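Local coordinates for protein dextranase (Pseudarthrobacter oxydans, PDB 6NZS) that catalyses the endohydrolysis of (1->6)-alpha-D-glucosidic linkages in dextran, at residues Ile59-Lys64 with Asp73-Ser78; Gln325-Gln330 with Gln349-Asn354; Tyr121-Gln126 with Tyr144-Glu149; Met474-Ile479 with Glu498-Lys503. One frame throughout, in Å; residues are numbered along the deposited sequence.

Overall arrangement
Contacts 1 and 3 belong to the N-terminal Ig-like domain, contacts 2 and 4 to the parallel beta-solenoid, whose strands they pair in the same way, with centres about 24 Å apart. Contacts 1, 2 and 3 are buried; contact 4 is partly buried, with one face of its strands carrying charged and polar side chains. Chemistry follows place. Where a loop meets the start of a short helix, contact 1 relies on a salt-bridge network, whereas contact 3 interlocks four aromatic rings with no direct hydrogen bond between its segments. Contacts 2 and 4 share regular backbone bonding and apolar packing on one face, but their polar faces differ: contact 2 has a water bridge, contact 4 a guanidinium stacked on a histidine.

Contact 1 of 4, residues Ile59-Lys64 with Asp73-Ser78; sequences IPRSGK and DGAEFS
A salt-bridge network of Arg61, Asp73 and Glu76 joins the loop after strand 51-58 to the start of helix 76-81 in the N-terminal Ig-like domain. Arg61 holds Asp73 side-on with two nitrogens, one to each carboxylate oxygen. Arg61 NE lies 2.7 Å from Asp73 OD2, meeting its syn lone pair almost straight at 165°, and Arg61 NH2 lies 2.9 Å from Asp73 OD1. The guanidinium and carboxylate planes are 37° apart, so the pair is twisted rather than flat. The same Arg61 NH2 makes a weak, bent bond of 3.3 Å to Glu76 OE2, at the guanidinium edge, while the methyl of Ala75 packs over one guanidinium face, where a small residue suits. Glu76 bends at chi2 (76°), and its OE2 accepts from the backbone N of Asp73, its OE1 from that of Gly74. Pro60 CB packs 4.4 Å from Ala75 CB, and Pro60 CG rests against Ser78 OG. Tyr69 also bonds Asp73 OD2, and Lys66 pairs with Glu76 OE2. Asp73 OD1 also accepts from the backbone N of Ala75, at 3.0 Å and from the opposite face to Arg61 NH2, which makes an Asx turn leading into Ala75, the helix N-cap residue.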
loop_
_atom_site.group_PDB
_atom_site.type_symbol
_atom_site.label_atom_id
_atom_site.label_comp_id
_atom_site.label_asym_id
_atom_site.label_seq_id
_atom_site.Cartn_x
_atom_site.Cartn_y
_atom_site.Cartn_z
ATOM N N ILE A 59 -9.316 -9.920 7.630
ATOM C CA ILE A 59 -10.702 -9.467 7.510
ATOM C C ILE A 59 -10.841 -8.140 8.245
ATOM O O ILE A 59 -10.026 -7.812 9.123
ATOM C CB ILE A 59 -11.709 -10.528 8.028
ATOM C CG1 ILE A 59 -11.665 -10.657 9.555
ATOM C CG2 ILE A 59 -11.442 -11.870 7.380
ATOM C CD1 ILE A 59 -12.755 -11.602 10.117
ATOM N N PRO A 60 -11.849 -7.337 7.886
ATOM C CA PRO A 60 -11.974 -5.987 8.457
ATOM C C PRO A 60 -12.116 -6.026 9.973
ATOM O O PRO A 60 -12.959 -6.744 10.517
ATOM C CB PRO A 60 -13.237 -5.434 7.779
ATOM C CG PRO A 60 -13.320 -6.191 6.479
ATOM C CD PRO A 60 -12.819 -7.571 6.802
ATOM N N ARG A 61 -11.276 -5.243 10.651
ATOM C CA ARG A 61 -11.225 -5.170 12.112
ATOM C C ARG A 61 -10.861 -6.497 12.753
ATOM O O ARG A 61 -11.074 -6.679 13.955
ATOM C CB ARG A 61 -12.537 -4.658 12.736
ATOM C CG ARG A 61 -13.138 -3.455 12.067
ATOM C CD ARG A 61 -14.151 -2.774 12.999
ATOM N NE ARG A 61 -14.749 -1.622 12.343
ATOM C CZ ARG A 61 -15.854 -1.674 11.610
ATOM N NH1 ARG A 61 -16.510 -2.820 11.474
ATOM N NH2 ARG A 61 -16.302 -0.576 11.023
ATOM N N SER A 62 -10.341 -7.455 11.980
ATOM C CA SER A 62 -10.220 -8.833 12.452
ATOM C C SER A 62 -11.554 -9.400 12.930
ATOM O O SER A 62 -11.570 -10.345 13.717
ATOM C CB SER A 62 -9.134 -9.019 13.529
ATOM O OG SER A 62 -7.891 -9.417 12.965
ATOM N N GLY A 63 -12.669 -8.845 12.466
ATOM C CA GLY A 63 -13.981 -9.304 12.878
ATOM C C GLY A 63 -14.416 -8.812 14.236
ATOM O O GLY A 63 -15.481 -9.221 14.719
ATOM N N LYS A 64 -13.628 -7.951 14.865
ATOM C CA LYS A 64 -13.975 -7.416 16.170
ATOM C C LYS A 64 -15.039 -6.337 16.041
ATOM O O LYS A 64 -15.155 -5.657 15.017
ATOM C CB LYS A 64 -12.737 -6.822 16.844
ATOM C CG LYS A 64 -11.699 -7.862 17.205
ATOM C CD LYS A 64 -10.497 -7.218 17.871
ATOM C CE LYS A 64 -9.527 -6.686 16.835
ATOM N NZ LYS A 64 -8.352 -6.014 17.468
ATOM N N ASP A 73 -14.742 4.346 11.433
ATOM C CA ASP A 73 -13.316 4.069 11.374
ATOM C C ASP A 73 -12.818 3.754 9.969
ATOM O O ASP A 73 -11.629 3.456 9.809
ATOM C CB ASP A 73 -12.918 2.955 12.361
ATOM C CG ASP A 73 -13.649 1.640 12.113
ATOM O OD1 ASP A 73 -14.146 1.412 10.990
ATOM O OD2 ASP A 73 -13.724 0.824 13.058
ATOM N N GLY A 74 -13.680 3.831 8.954
ATOM C CA GLY A 74 -13.289 3.562 7.585
ATOM C C GLY A 74 -13.456 2.127 7.137
ATOM O O GLY A 74 -13.392 1.865 5.929
ATOM N N ALA A 75 -13.677 1.197 8.062
ATOM C CA ALA A 75 -13.877 -0.204 7.724
ATOM C C ALA A 75 -15.342 -0.577 7.591
ATOM O O ALA A 75 -15.652 -1.764 7.458
ATOM C CB ALA A 75 -13.203 -1.099 8.768
ATOM N N GLU A 76 -16.246 0.407 7.593
ATOM C CA GLU A 76 -17.674 0.101 7.595
ATOM C C GLU A 76 -18.092 -0.669 6.349
ATOM O O GLU A 76 -18.718 -1.731 6.451
ATOM C CB GLU A 76 -18.489 1.383 7.748
ATOM C CG GLU A 76 -18.517 1.934 9.171
ATOM C CD GLU A 76 -17.224 2.627 9.582
ATOM O OE1 GLU A 76 -16.477 3.108 8.699
ATOM O OE2 GLU A 76 -16.958 2.689 10.796
ATOM N N PHE A 77 -17.778 -0.147 5.156
ATOM C CA PHE A 77 -18.208 -0.841 3.943
ATOM C C PHE A 77 -17.558 -2.211 3.834
ATOM O O PHE A 77 -18.228 -3.208 3.549
ATOM C CB PHE A 77 -17.898 -0.040 2.679
ATOM C CG PHE A 77 -18.211 -0.805 1.412
ATOM C CD1 PHE A 77 -19.527 -1.081 1.074
ATOM C CD2 PHE A 77 -17.198 -1.276 0.580
ATOM C CE1 PHE A 77 -19.837 -1.796 -0.074
ATOM C CE2 PHE A 77 -17.507 -1.994 -0.577
ATOM C CZ PHE A 77 -18.823 -2.254 -0.901
ATOM N N SER A 78 -16.243 -2.280 4.050
ATOM C CA SER A 78 -15.562 -3.562 3.897
ATOM C C SER A 78 -16.125 -4.608 4.857
ATOM O O SER A 78 -16.339 -5.763 4.475
ATOM C CB SER A 78 -14.062 -3.388 4.088
ATOM O OG SER A 78 -13.753 -2.970 5.400
#

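Contact 2 of 4, residues Gln325-Gln330 with Gln349-Asn354; sequences QKLDLQ and QTFHMN
The ring of Phe351 meets Gln325 at its edge, where Gln325 OE1 lies in the ring plane 3.9 Å from Phe351 CD1, the amide and ring planes being 87° apart. That OE1 accepts from Ala321 N, and Gln325 NE2 bonds Gln273 O. Leu327 CB approaches Phe351 CE2 obliquely, at 3.8 Å. With CG anti to the backbone N (chi1 -163°), Phe351 leans over toward the neighbouring strand, filling the space between Gln325 and Leu327. Replacing Phe351 by an alanine is likely to strip Gln325 CB and Leu327 CB of the ring they pack on and open a gap between them. On the other face of the strands, the His352 ring has the carbonyl carbon of Thr350 over one face near its rim, and His352 CD2 lies 3.5 Å from Gln325 O. Water 1 bridges Asp328 OD1 at 2.7 Å and Asn354 ND2 at 2.9 Å. Backbone bonds keep the parallel register, as in His352 N to Gln325 O at 2.9 Å. Strand 275-279 flanks strand 325-335 on the side away from 351-361, and Arg201 of helix 196-202 pairs with Asp328 OD2. His352 ND1 bonds Lys375 O, while strands 316-320 and 342-346 pack against Leu327 and Phe351 in the solenoid interior.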
loop_
_atom_site.group_PDB
_atom_site.type_symbol
_atom_site.label_atom_id
_atom_site.label_comp_id
_atom_site.label_asym_id
_atom_site.label_seq_id
_atom_site.Cartn_x
_atom_site.Cartn_y
_atom_site.Cartn_z
ATOM N N GLN A 325 22.371 8.042 8.665
ATOM C CA GLN A 325 21.968 6.698 9.046
ATOM C C GLN A 325 21.274 6.046 7.862
ATOM O O GLN A 325 20.790 6.726 6.955
ATOM C CB GLN A 325 20.999 6.726 10.231
ATOM C CG GLN A 325 21.605 7.244 11.536
ATOM C CD GLN A 325 20.541 7.614 12.545
ATOM O OE1 GLN A 325 19.824 8.599 12.378
ATOM N NE2 GLN A 325 20.406 6.801 13.589
ATOM N N LYS A 326 21.217 4.720 7.892
ATOM C CA LYS A 326 20.566 3.950 6.843
ATOM C C LYS A 326 19.637 2.921 7.462
ATOM O O LYS A 326 19.880 2.423 8.564
ATOM C CB LYS A 326 21.592 3.223 5.976
ATOM C CG LYS A 326 22.546 4.160 5.247
ATOM C CD LYS A 326 23.647 3.377 4.554
ATOM C CE LYS A 326 23.362 3.209 3.079
ATOM N NZ LYS A 326 24.578 3.452 2.255
ATOM N N LEU A 327 18.559 2.614 6.740
ATOM C CA LEU A 327 17.659 1.523 7.090
ATOM C C LEU A 327 17.445 0.673 5.850
ATOM O O LEU A 327 17.099 1.211 4.797
ATOM C CB LEU A 327 16.298 2.057 7.546
ATOM C CG LEU A 327 15.151 1.038 7.554
ATOM C CD1 LEU A 327 15.376 0.006 8.651
ATOM C CD2 LEU A 327 13.814 1.732 7.750
ATOM N N ASP A 328 17.680 -0.635 5.964
ATOM C CA ASP A 328 17.223 -1.601 4.969
ATOM C C ASP A 328 15.909 -2.170 5.482
ATOM O O ASP A 328 15.862 -2.733 6.580
ATOM C CB ASP A 328 18.222 -2.746 4.793
ATOM C CG ASP A 328 19.508 -2.317 4.117
ATOM O OD1 ASP A 328 19.614 -1.139 3.719
ATOM O OD2 ASP A 328 20.421 -3.173 4.002
ATOM N N LEU A 329 14.851 -2.022 4.692
ATOM C CA LEU A 329 13.529 -2.535 5.035
ATOM C C LEU A 329 13.168 -3.470 3.890
ATOM O O LEU A 329 12.935 -3.009 2.771
ATOM C CB LEU A 329 12.532 -1.382 5.153
ATOM C CG LEU A 329 11.055 -1.755 5.323
ATOM C CD1 LEU A 329 10.833 -2.587 6.580
ATOM C CD2 LEU A 329 10.195 -0.488 5.362
ATOM N N GLN A 330 13.154 -4.771 4.153
ATOM C CA GLN A 330 13.056 -5.748 3.073
ATOM C C GLN A 330 12.148 -6.890 3.485
ATOM O O GLN A 330 12.119 -7.291 4.654
ATOM C CB GLN A 330 14.453 -6.310 2.730
ATOM C CG GLN A 330 14.513 -7.333 1.577
ATOM C CD GLN A 330 14.217 -8.751 2.030
ATOM O OE1 GLN A 330 14.261 -9.059 3.228
ATOM N NE2 GLN A 330 13.903 -9.623 1.073
ATOM N N GLN A 349 16.347 14.465 7.083
ATOM C CA GLN A 349 17.243 14.526 5.940
ATOM C C GLN A 349 18.431 13.575 6.048
ATOM O O GLN A 349 19.222 13.494 5.105
ATOM C CB GLN A 349 17.737 15.964 5.725
ATOM C CG GLN A 349 16.637 16.940 5.319
ATOM C CD GLN A 349 17.193 18.258 4.796
ATOM O OE1 GLN A 349 18.254 18.296 4.171
ATOM N NE2 GLN A 349 16.474 19.346 5.053
ATOM N N THR A 350 18.573 12.841 7.153
ATOM C CA THR A 350 19.741 11.985 7.354
ATOM C C THR A 350 19.342 10.564 7.735
ATOM O O THR A 350 20.018 9.898 8.520
ATOM C CB THR A 350 20.703 12.577 8.383
ATOM O OG1 THR A 350 20.051 12.650 9.649
ATOM C CG2 THR A 350 21.157 13.980 7.964
ATOM N N PHE A 351 18.246 10.063 7.168
ATOM C CA PHE A 351 17.761 8.708 7.451
ATOM C C PHE A 351 17.403 8.064 6.116
ATOM O O PHE A 351 16.272 8.177 5.633
ATOM C CB PHE A 351 16.577 8.731 8.413
ATOM C CG PHE A 351 16.299 7.400 9.041
ATOM C CD1 PHE A 351 16.980 6.999 10.183
ATOM C CD2 PHE A 351 15.360 6.540 8.484
ATOM C CE1 PHE A 351 16.733 5.767 10.757
ATOM C CE2 PHE A 351 15.105 5.308 9.056
ATOM C CZ PHE A 351 15.789 4.920 10.190
ATOM N N HIS A 352 18.359 7.366 5.525
ATOM C CA HIS A 352 18.275 6.961 4.128
ATOM C C HIS A 352 17.786 5.527 4.027
ATOM O O HIS A 352 18.456 4.599 4.495
ATOM C CB HIS A 352 19.632 7.158 3.458
ATOM C CG HIS A 352 20.176 8.535 3.669
ATOM N ND1 HIS A 352 19.520 9.666 3.229
ATOM C CD2 HIS A 352 21.280 8.973 4.321
ATOM C CE1 HIS A 352 20.208 10.738 3.583
ATOM N NE2 HIS A 352 21.280 10.345 4.246
ATOM N N MET A 353 16.628 5.348 3.396
ATOM C CA MET A 353 15.938 4.065 3.389
ATOM C C MET A 353 16.174 3.321 2.086
ATOM O O MET A 353 16.197 3.916 1.004
ATOM C CB MET A 353 14.437 4.282 3.582
ATOM C CG MET A 353 14.118 4.980 4.887
ATOM S SD MET A 353 12.457 5.658 4.916
ATOM C CE MET A 353 11.514 4.208 4.428
ATOM N N ASN A 354 16.339 2.008 2.196
ATOM C CA ASN A 354 16.450 1.114 1.048
ATOM C C ASN A 354 15.370 0.059 1.254
ATOM O O ASN A 354 15.566 -0.896 2.017
ATOM C CB ASN A 354 17.853 0.500 0.986
ATOM C CG ASN A 354 18.025 -0.466 -0.164
ATOM O OD1 ASN A 354 17.188 -0.546 -1.054
ATOM N ND2 ASN A 354 19.118 -1.223 -0.139
HETATM O O HOH W 1 21.398 -0.848 1.679
#

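Contact 3 of 4, residues Tyr121-Gln126 with Tyr144-Glu149; sequences YNFEKQ and YRFSVE
Tyr121 and Phe123 interlock with Tyr144 and Phe146 as a chain of T-shaped aromatic pairs. Tyr144 drives its edge into the face of Tyr121, with Tyr144 CD2 sitting over the ring centre 3.8 Å from Tyr121 CE2. Phe123 in turn serves as the bump for two hollows: its CZ points at the face of Tyr144, 3.7 Å from Tyr144 CD2, and its CE2 lies over the centre of the Phe146 ring. The planes of Phe123 and Phe146 are 75° apart. Phe146 has chi1 at 60°, with CG between the backbone N and the carbonyl carbon, and this sets its face toward Phe123 while its CB fits at the edge of Tyr121, 3.9 Å from Tyr121 CD2. A leucine in place of Phe123 has no ring edge to offer, so the faces of Tyr144 and Phe146 would probably pack less closely against this segment. Tyrosine suits position 121 because Tyr121 OH is hydrogen-bonded to water 2 at 2.7 Å, and this water accepts from Arg145 N. With no direct hydrogen bond between the segments, their cohesion is mainly apolar and aromatic, and depends on shape.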
loop_
_atom_site.group_PDB
_atom_site.type_symbol
_atom_site.label_atom_id
_atom_site.label_comp_id
_atom_site.label_asym_id
_atom_site.label_seq_id
_atom_site.Cartn_x
_atom_site.Cartn_y
_atom_site.Cartn_z
ATOM N N TYR A 121 0.983 -8.332 -16.707
ATOM C CA TYR A 121 1.640 -9.625 -16.481
ATOM C C TYR A 121 0.835 -10.659 -17.245
ATOM O O TYR A 121 -0.090 -11.286 -16.719
ATOM C CB TYR A 121 1.674 -10.016 -15.008
ATOM C CG TYR A 121 2.297 -9.041 -14.049
ATOM C CD1 TYR A 121 3.066 -7.969 -14.487
ATOM C CD2 TYR A 121 2.127 -9.210 -12.686
ATOM C CE1 TYR A 121 3.614 -7.081 -13.580
ATOM C CE2 TYR A 121 2.672 -8.339 -11.783
ATOM C CZ TYR A 121 3.414 -7.283 -12.228
ATOM O OH TYR A 121 3.938 -6.413 -11.318
ATOM N N ASN A 122 1.197 -10.853 -18.500
ATOM C CA ASN A 122 0.471 -11.778 -19.361
ATOM C C ASN A 122 0.943 -13.216 -19.115
ATOM O O ASN A 122 1.423 -13.906 -20.007
ATOM C CB ASN A 122 0.651 -11.334 -20.807
ATOM C CG ASN A 122 -0.191 -12.134 -21.777
ATOM O OD1 ASN A 122 -1.311 -12.543 -21.456
ATOM N ND2 ASN A 122 0.335 -12.351 -22.979
ATOM N N PHE A 123 0.806 -13.664 -17.862
ATOM C CA PHE A 123 1.251 -15.003 -17.496
ATOM C C PHE A 123 0.438 -16.062 -18.232
ATOM O O PHE A 123 -0.778 -15.922 -18.415
ATOM C CB PHE A 123 1.051 -15.255 -16.004
ATOM C CG PHE A 123 1.874 -14.383 -15.098
ATOM C CD1 PHE A 123 3.098 -13.868 -15.486
ATOM C CD2 PHE A 123 1.416 -14.110 -13.819
ATOM C CE1 PHE A 123 3.842 -13.071 -14.603
ATOM C CE2 PHE A 123 2.148 -13.333 -12.948
ATOM C CZ PHE A 123 3.361 -12.820 -13.337
ATOM N N GLU A 124 1.115 -17.138 -18.628
ATOM C CA GLU A 124 0.417 -18.303 -19.156
ATOM C C GLU A 124 -0.490 -18.881 -18.078
ATOM O O GLU A 124 -0.086 -19.012 -16.917
ATOM C CB GLU A 124 1.439 -19.357 -19.591
ATOM C CG GLU A 124 0.822 -20.678 -20.018
ATOM C CD GLU A 124 1.791 -21.567 -20.784
ATOM O OE1 GLU A 124 1.354 -22.652 -21.232
ATOM O OE2 GLU A 124 2.975 -21.183 -20.933
ATOM N N LYS A 125 -1.726 -19.204 -18.457
ATOM C CA LYS A 125 -2.705 -19.802 -17.559
ATOM C C LYS A 125 -3.291 -21.037 -18.222
ATOM O O LYS A 125 -3.509 -21.052 -19.438
ATOM C CB LYS A 125 -3.866 -18.843 -17.253
ATOM C CG LYS A 125 -3.476 -17.561 -16.558
ATOM C CD LYS A 125 -4.696 -16.642 -16.411
ATOM C CE LYS A 125 -5.320 -16.346 -17.769
ATOM N NZ LYS A 125 -6.373 -15.294 -17.713
ATOM N N GLN A 126 -3.552 -22.070 -17.424
ATOM C CA GLN A 126 -4.166 -23.304 -17.904
ATOM C C GLN A 126 -5.279 -23.706 -16.950
ATOM O O GLN A 126 -5.103 -23.668 -15.731
ATOM C CB GLN A 126 -3.142 -24.443 -17.954
ATOM C CG GLN A 126 -1.932 -24.161 -18.830
ATOM C CD GLN A 126 -1.070 -25.387 -19.030
ATOM O OE1 GLN A 126 -1.295 -26.428 -18.412
ATOM N NE2 GLN A 126 -0.053 -25.262 -19.880
ATOM N N TYR A 144 7.344 -11.221 -8.249
ATOM C CA TYR A 144 6.086 -10.649 -8.710
ATOM C C TYR A 144 5.086 -10.670 -7.568
ATOM O O TYR A 144 4.975 -11.670 -6.857
ATOM C CB TYR A 144 5.499 -11.491 -9.852
ATOM C CG TYR A 144 6.204 -11.361 -11.176
ATOM C CD1 TYR A 144 7.269 -12.202 -11.508
ATOM C CD2 TYR A 144 5.814 -10.401 -12.108
ATOM C CE1 TYR A 144 7.918 -12.087 -12.726
ATOM C CE2 TYR A 144 6.471 -10.284 -13.337
ATOM C CZ TYR A 144 7.522 -11.131 -13.632
ATOM O OH TYR A 144 8.191 -11.038 -14.841
ATOM N N ARG A 145 4.361 -9.567 -7.397
ATOM C CA ARG A 145 3.242 -9.486 -6.460
ATOM C C ARG A 145 2.000 -9.150 -7.274
ATOM O O ARG A 145 1.974 -8.127 -7.969
ATOM C CB ARG A 145 3.515 -8.404 -5.408
ATOM C CG ARG A 145 4.665 -8.760 -4.435
ATOM C CD ARG A 145 5.643 -7.598 -4.201
ATOM N NE ARG A 145 6.328 -7.194 -5.432
ATOM C CZ ARG A 145 7.354 -7.839 -5.979
ATOM N NH1 ARG A 145 7.843 -8.938 -5.417
ATOM N NH2 ARG A 145 7.892 -7.386 -7.105
ATOM N N PHE A 146 0.988 -10.015 -7.224
ATOM C CA PHE A 146 -0.137 -9.859 -8.139
ATOM C C PHE A 146 -1.403 -10.450 -7.542
ATOM O O PHE A 146 -1.363 -11.232 -6.585
ATOM C CB PHE A 146 0.167 -10.474 -9.522
ATOM C CG PHE A 146 0.478 -11.951 -9.497
ATOM C CD1 PHE A 146 1.748 -12.403 -9.177
ATOM C CD2 PHE A 146 -0.503 -12.881 -9.824
ATOM C CE1 PHE A 146 2.025 -13.758 -9.167
ATOM C CE2 PHE A 146 -0.244 -14.232 -9.820
ATOM C CZ PHE A 146 1.029 -14.675 -9.501
ATOM N N SER A 147 -2.531 -10.075 -8.145
ATOM C CA SER A 147 -3.860 -10.478 -7.718
ATOM C C SER A 147 -4.417 -11.515 -8.689
ATOM O O SER A 147 -4.282 -11.375 -9.914
ATOM C CB SER A 147 -4.762 -9.240 -7.731
ATOM O OG SER A 147 -6.111 -9.596 -7.501
ATOM N N VAL A 148 -5.047 -12.552 -8.134
ATOM C CA VAL A 148 -5.685 -13.627 -8.892
ATOM C C VAL A 148 -7.194 -13.500 -8.700
ATOM O O VAL A 148 -7.691 -13.563 -7.567
ATOM C CB VAL A 148 -5.178 -15.001 -8.424
ATOM C CG1 VAL A 148 -5.891 -16.126 -9.159
ATOM C CG2 VAL A 148 -3.663 -15.099 -8.608
ATOM N N GLU A 149 -7.926 -13.306 -9.799
ATOM C CA GLU A 149 -9.312 -12.826 -9.740
ATOM C C GLU A 149 -10.249 -13.807 -10.447
ATOM O O GLU A 149 -10.379 -13.786 -11.677
ATOM C CB GLU A 149 -9.394 -11.412 -10.316
ATOM C CG GLU A 149 -8.273 -10.528 -9.760
ATOM C CD GLU A 149 -8.510 -9.035 -9.857
ATOM O OE1 GLU A 149 -9.469 -8.591 -10.532
ATOM O OE2 GLU A 149 -7.725 -8.304 -9.228
HETATM O O HOH W 2 5.087 -7.175 -9.008
#

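Contact 4 of 4, residues Met474-Ile479 with Glu498-Lys503; sequences MRFENI and ENIHVK
Arg475 runs alongside His501, both pointing the same way from paired parallel strands. From CB, the first torsion (-177°) turns CG to the far side from the backbone N, and Arg475 CG passes 4.2 Å from His501 CB. Extended as far as NE, the chain places Arg475 NE 3.3 Å from Glu477 OE1, in the guanidinium plane, as a salt bridge along its own strand. At the tip, Arg475 NH1 stands over the centre of the imidazole, 3.6 Å from His501 CG, the planes 26° apart. Arg475 NH2 touches Lys503 CD at 3.6 Å and gives a hydrogen to water 3 at 3.0 Å, which also accepts from Lys503 NZ. His501 NE2 is hydrogen-bonded to Glu548 OE1, which probably helps fix the ring. On the opposite face, Met474 lies beside Ile500, and Phe476 packs on Ile500 and Val502, apolar residues that suit the solenoid interior. Arg475 NH2 and Lys503 NZ, like charges 4.2 Å apart, are probably tolerated through Glu477 and the shared water, while the other face is held by apolar packing.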
loop_
_atom_site.group_PDB
_atom_site.type_symbol
_atom_site.label_atom_id
_atom_site.label_comp_id
_atom_site.label_asym_id
_atom_site.label_seq_id
_atom_site.Cartn_x
_atom_site.Cartn_y
_atom_site.Cartn_z
ATOM N N MET A 474 9.575 16.670 -9.973
ATOM C CA MET A 474 8.988 15.386 -9.615
ATOM C C MET A 474 8.455 14.767 -10.891
ATOM O O MET A 474 7.664 15.397 -11.605
ATOM C CB MET A 474 7.865 15.561 -8.595
ATOM C CG MET A 474 8.279 16.350 -7.372
ATOM S SD MET A 474 7.329 15.886 -5.916
ATOM C CE MET A 474 5.691 16.343 -6.439
ATOM N N ARG A 475 8.897 13.550 -11.182
ATOM C CA ARG A 475 8.514 12.839 -12.393
ATOM C C ARG A 475 7.839 11.527 -12.023
ATOM O O ARG A 475 8.384 10.733 -11.247
ATOM C CB ARG A 475 9.735 12.561 -13.277
ATOM C CG ARG A 475 9.400 11.872 -14.597
ATOM C CD ARG A 475 10.616 11.854 -15.518
ATOM N NE ARG A 475 10.325 11.273 -16.827
ATOM C CZ ARG A 475 10.091 11.981 -17.929
ATOM N NH1 ARG A 475 10.113 13.308 -17.887
ATOM N NH2 ARG A 475 9.839 11.360 -19.080
ATOM N N PHE A 476 6.651 11.310 -12.575
ATOM C CA PHE A 476 5.886 10.084 -12.378
ATOM C C PHE A 476 5.696 9.488 -13.764
ATOM O O PHE A 476 4.991 10.072 -14.593
ATOM C CB PHE A 476 4.524 10.399 -11.756
ATOM C CG PHE A 476 4.606 11.145 -10.459
ATOM C CD1 PHE A 476 4.619 12.528 -10.438
ATOM C CD2 PHE A 476 4.673 10.464 -9.257
ATOM C CE1 PHE A 476 4.698 13.224 -9.236
ATOM C CE2 PHE A 476 4.761 11.146 -8.061
ATOM C CZ PHE A 476 4.774 12.522 -8.040
ATOM N N GLU A 477 6.315 8.343 -14.030
ATOM C CA GLU A 477 6.271 7.742 -15.359
ATOM C C GLU A 477 5.699 6.339 -15.269
ATOM O O GLU A 477 6.250 5.488 -14.560
ATOM C CB GLU A 477 7.653 7.710 -16.019
ATOM C CG GLU A 477 7.622 7.029 -17.377
ATOM C CD GLU A 477 8.788 7.390 -18.274
ATOM O OE1 GLU A 477 9.606 8.247 -17.882
ATOM O OE2 GLU A 477 8.870 6.813 -19.380
ATOM N N ASN A 478 4.615 6.105 -16.020
ATOM C CA ASN A 478 3.856 4.858 -16.060
ATOM C C ASN A 478 3.047 4.691 -14.782
ATOM O O ASN A 478 3.544 4.167 -13.782
ATOM C CB ASN A 478 4.739 3.637 -16.362
ATOM C CG ASN A 478 5.523 3.797 -17.642
ATOM O OD1 ASN A 478 5.083 4.473 -18.571
ATOM N ND2 ASN A 478 6.697 3.184 -17.695
ATOM N N ILE A 479 1.807 5.168 -14.804
ATOM C CA ILE A 479 0.846 4.934 -13.735
ATOM C C ILE A 479 -0.358 4.298 -14.407
ATOM O O ILE A 479 -1.161 4.986 -15.051
ATOM C CB ILE A 479 0.447 6.211 -12.992
ATOM C CG1 ILE A 479 1.671 6.987 -12.486
ATOM C CG2 ILE A 479 -0.475 5.841 -11.831
ATOM C CD1 ILE A 479 1.305 8.342 -11.875
ATOM N N GLU A 498 6.944 23.519 -9.535
ATOM C CA GLU A 498 7.653 23.622 -10.803
ATOM C C GLU A 498 8.052 22.256 -11.343
ATOM O O GLU A 498 8.465 21.370 -10.589
ATOM C CB GLU A 498 8.916 24.484 -10.661
ATOM C CG GLU A 498 8.621 25.921 -10.293
ATOM C CD GLU A 498 9.816 26.628 -9.697
ATOM O OE1 GLU A 498 10.953 26.170 -9.924
ATOM O OE2 GLU A 498 9.607 27.642 -8.998
ATOM N N ASN A 499 7.940 22.110 -12.660
ATOM C CA ASN A 499 8.439 20.949 -13.395
ATOM C C ASN A 499 7.974 19.625 -12.785
ATOM O O ASN A 499 8.765 18.775 -12.369
ATOM C CB ASN A 499 9.961 20.993 -13.578
ATOM C CG ASN A 499 10.425 20.074 -14.681
ATOM O OD1 ASN A 499 9.728 19.885 -15.673
ATOM N ND2 ASN A 499 11.604 19.480 -14.511
ATOM N N ILE A 500 6.660 19.459 -12.761
ATOM C CA ILE A 500 6.027 18.207 -12.367
ATOM C C ILE A 500 5.632 17.498 -13.652
ATOM O O ILE A 500 4.966 18.086 -14.509
ATOM C CB ILE A 500 4.791 18.481 -11.496
ATOM C CG1 ILE A 500 5.114 19.477 -10.369
ATOM C CG2 ILE A 500 4.192 17.160 -10.988
ATOM C CD1 ILE A 500 6.214 19.034 -9.419
ATOM N N HIS A 501 6.052 16.248 -13.806
ATOM C CA HIS A 501 5.823 15.519 -15.044
ATOM C C HIS A 501 5.070 14.239 -14.723
ATOM O O HIS A 501 5.507 13.462 -13.869
ATOM C CB HIS A 501 7.153 15.203 -15.732
ATOM C CG HIS A 501 7.024 14.917 -17.195
ATOM N ND1 HIS A 501 7.419 15.810 -18.169
ATOM C CD2 HIS A 501 6.542 13.833 -17.847
ATOM C CE1 HIS A 501 7.186 15.283 -19.361
ATOM N NE2 HIS A 501 6.656 14.082 -19.193
ATOM N N VAL A 502 3.942 14.028 -15.402
ATOM C CA VAL A 502 3.157 12.799 -15.292
ATOM C C VAL A 502 3.089 12.200 -16.689
ATOM O O VAL A 502 2.402 12.740 -17.567
ATOM C CB VAL A 502 1.751 13.063 -14.732
ATOM C CG1 VAL A 502 0.973 11.753 -14.589
ATOM C CG2 VAL A 502 1.831 13.785 -13.388
ATOM N N LYS A 503 3.809 11.104 -16.904
ATOM C CA LYS A 503 3.904 10.465 -18.208
ATOM C C LYS A 503 3.221 9.104 -18.159
ATOM O O LYS A 503 3.491 8.294 -17.263
ATOM C CB LYS A 503 5.365 10.297 -18.637
ATOM C CG LYS A 503 5.514 9.722 -20.034
ATOM C CD LYS A 503 6.969 9.748 -20.510
ATOM C CE LYS A 503 7.064 9.230 -21.937
ATOM N NZ LYS A 503 8.414 9.457 -22.533
HETATM O O HOH W 3 9.088 12.381 -21.852
#